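Local coordinates for 6-phospho-beta-glucosidase BglT (Thermotoga maritima, PDB 1UP7), which hydrolyses cellobiose 6'-phosphate to glucose 6-phosphate and glucose, using NAD(+) and a manganese ion as cofactors, at residues 74-79 with 134-139. Sequence-based numbering, arbitrary orientation.
Sequences AKYVIF and NATIVN
Val-77 and Val-138 are joined backbone to backbone at the middle of a parallel strand pair, residues 76-79 beside 136-139, whose axes run 24° apart. Four hydrogen bonds establish the pairing: Thr-136 N to Lys-75 O, Val-77 N to Thr-136 O (the straightest at the hydrogen), Val-138 N to Val-77 O at 2.7 Å, and Phe-79 N to Val-138 O. Three CA-H...O contacts supplement them; in one, Ile-137 CA lies 3.2 Å from Val-77 O, which therefore meets two donors.

Apolar contacts occupy both faces. On that of Val-77, Ile-137 and Phe-79, the evidence is clearest for a CH-pi contact: Ile-137 CG2 stands 3.7 Å from the Phe-79 ring centroid, 3° off the ring normal, nearly equidistant from all six carbons. This methyl is anti to the backbone N of Ile-137, while CG1 lies 4.2 Å from Val-77 CB. Val-77 CG2, anti to its carbonyl carbon, meets Ala-135 CB at 3.7 Å. On the other face, Tyr-76 and Thr-136 lie side by side, ring CD1 3.8 Å from Thr-136 CB.

A carbonyl oxygen abuts the Phe-79 edge. Asn-139 OD1 lies in the ring plane, 3.1 Å from Phe-79 CB and 3.3 Å from CD2, with the amide turned 80° to the ring; this buried oxygen has no hydrogen-bond partner, whereas ND2 bonds Thr-141 O and Ser-144 OG. Without the ring, as with an alanine here, the Ile-137 methyl would probably face a gap and Asn-139 OD1 would lose the CD2 edge beside it.

These are adjacent inner strands of the parallel, NAD-binding Rossmann sheet: strand 4-8 flanks 76-79, strand 160-162 flanks 136-139, and helix 296-308 packs over Tyr-76, Ile-78 and Val-138.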
loop_
_atom_site.group_PDB
_atom_site.type_symbol
_atom_site.label_atom_id
_atom_site.label_comp_id
_atom_site.label_asym_id
_atom_site.label_seq_id
_atom_site.Cartn_x
_atom_site.Cartn_y
_atom_site.Cartn_z
ATOM N N ALA A 74 17.789 -24.284 -24.306
ATOM C CA ALA A 74 18.629 -23.341 -23.588
ATOM C C ALA A 74 18.157 -23.162 -22.148
ATOM O O ALA A 74 16.956 -23.121 -21.870
ATOM C CB ALA A 74 18.670 -22.011 -24.323
ATOM N N LYS A 75 19.105 -23.106 -21.231
ATOM C CA LYS A 75 18.820 -22.755 -19.850
ATOM C C LYS A 75 18.854 -21.212 -19.715
ATOM O O LYS A 75 18.058 -20.643 -18.969
ATOM C CB LYS A 75 19.835 -23.444 -18.922
ATOM C CG LYS A 75 19.580 -23.179 -17.450
ATOM C CD LYS A 75 19.852 -24.382 -16.574
ATOM C CE LYS A 75 19.329 -24.138 -15.137
ATOM N NZ LYS A 75 20.208 -24.794 -14.073
ATOM N N TYR A 76 19.752 -20.553 -20.456
ATOM C CA TYR A 76 19.807 -19.074 -20.485
ATOM C C TYR A 76 19.728 -18.547 -21.902
ATOM O O TYR A 76 20.340 -19.103 -22.828
ATOM C CB TYR A 76 21.052 -18.485 -19.765
ATOM C CG TYR A 76 21.168 -18.992 -18.367
ATOM C CD1 TYR A 76 20.471 -18.375 -17.321
ATOM C CD2 TYR A 76 21.907 -20.150 -18.096
ATOM C CE1 TYR A 76 20.534 -18.893 -16.013
ATOM C CE2 TYR A 76 21.980 -20.675 -16.800
ATOM C CZ TYR A 76 21.293 -20.033 -15.762
ATOM O OH TYR A 76 21.375 -20.550 -14.499
ATOM N N VAL A 77 18.969 -17.478 -22.070
ATOM C CA VAL A 77 18.897 -16.780 -23.353
ATOM C C VAL A 77 19.293 -15.315 -23.185
ATOM O O VAL A 77 18.677 -14.570 -22.400
ATOM C CB VAL A 77 17.489 -16.952 -24.031
ATOM C CG1 VAL A 77 17.405 -16.228 -25.368
ATOM C CG2 VAL A 77 17.177 -18.463 -24.241
ATOM N N ILE A 78 20.297 -14.894 -23.957
ATOM C CA ILE A 78 20.798 -13.536 -23.866
ATOM C C ILE A 78 20.270 -12.724 -25.028
ATOM O O ILE A 78 20.585 -13.028 -26.179
ATOM C CB ILE A 78 22.364 -13.507 -23.794
ATOM C CG1 ILE A 78 22.860 -14.223 -22.518
ATOM C CG2 ILE A 78 22.900 -12.042 -23.892
ATOM C CD1 ILE A 78 24.332 -14.562 -22.527
ATOM N N PHE A 79 19.465 -11.690 -24.719
ATOM C CA PHE A 79 19.010 -10.730 -25.729
ATOM C C PHE A 79 20.045 -9.639 -25.872
ATOM O O PHE A 79 20.268 -8.857 -24.937
ATOM C CB PHE A 79 17.685 -10.061 -25.330
ATOM C CG PHE A 79 16.482 -10.907 -25.552
ATOM C CD1 PHE A 79 16.600 -12.242 -25.989
ATOM C CD2 PHE A 79 15.217 -10.388 -25.300
ATOM C CE1 PHE A 79 15.470 -13.036 -26.170
ATOM C CE2 PHE A 79 14.063 -11.170 -25.502
ATOM C CZ PHE A 79 14.198 -12.496 -25.940
ATOM N N ASN A 134 11.346 -22.421 -21.541
ATOM C CA ASN A 134 11.154 -21.608 -20.348
ATOM C C ASN A 134 12.502 -21.185 -19.694
ATOM O O ASN A 134 12.677 -21.265 -18.478
ATOM C CB ASN A 134 10.241 -22.344 -19.350
ATOM C CG ASN A 134 9.112 -21.468 -18.879
ATOM O OD1 ASN A 134 9.227 -20.811 -17.830
ATOM N ND2 ASN A 134 8.029 -21.384 -19.683
ATOM N N ALA A 135 13.457 -20.785 -20.535
ATOM C CA ALA A 135 14.763 -20.322 -20.090
ATOM C C ALA A 135 14.648 -18.995 -19.348
ATOM O O ALA A 135 13.653 -18.274 -19.497
ATOM C CB ALA A 135 15.653 -20.147 -21.285
ATOM N N THR A 136 15.685 -18.674 -18.575
ATOM C CA THR A 136 15.861 -17.337 -18.050
ATOM C C THR A 136 16.388 -16.479 -19.171
ATOM O O THR A 136 17.393 -16.805 -19.796
ATOM C CB THR A 136 16.837 -17.356 -16.890
ATOM O OG1 THR A 136 16.192 -17.987 -15.784
ATOM C CG2 THR A 136 17.132 -15.923 -16.407
ATOM N N ILE A 137 15.722 -15.365 -19.419
ATOM C CA ILE A 137 16.234 -14.420 -20.399
ATOM C C ILE A 137 17.021 -13.326 -19.705
ATOM O O ILE A 137 16.517 -12.714 -18.778
ATOM C CB ILE A 137 15.108 -13.820 -21.269
ATOM C CG1 ILE A 137 14.370 -14.912 -22.036
ATOM C CG2 ILE A 137 15.695 -12.802 -22.271
ATOM C CD1 ILE A 137 12.923 -14.541 -22.433
ATOM N N VAL A 138 18.247 -13.098 -20.173
ATOM C CA VAL A 138 19.084 -11.983 -19.732
ATOM C C VAL A 138 19.151 -10.912 -20.831
ATOM O O VAL A 138 19.657 -11.162 -21.938
ATOM C CB VAL A 138 20.473 -12.467 -19.314
ATOM C CG1 VAL A 138 21.307 -11.302 -18.783
ATOM C CG2 VAL A 138 20.328 -13.570 -18.237
ATOM N N ASN A 139 18.617 -9.732 -20.537
ATOM C CA ASN A 139 18.428 -8.720 -21.567
ATOM C C ASN A 139 19.401 -7.556 -21.546
ATOM O O ASN A 139 19.510 -6.855 -20.530
ATOM C CB ASN A 139 17.006 -8.172 -21.526
ATOM C CG ASN A 139 16.723 -7.238 -22.680
ATOM O OD1 ASN A 139 16.473 -7.692 -23.805
ATOM N ND2 ASN A 139 16.788 -5.925 -22.431
#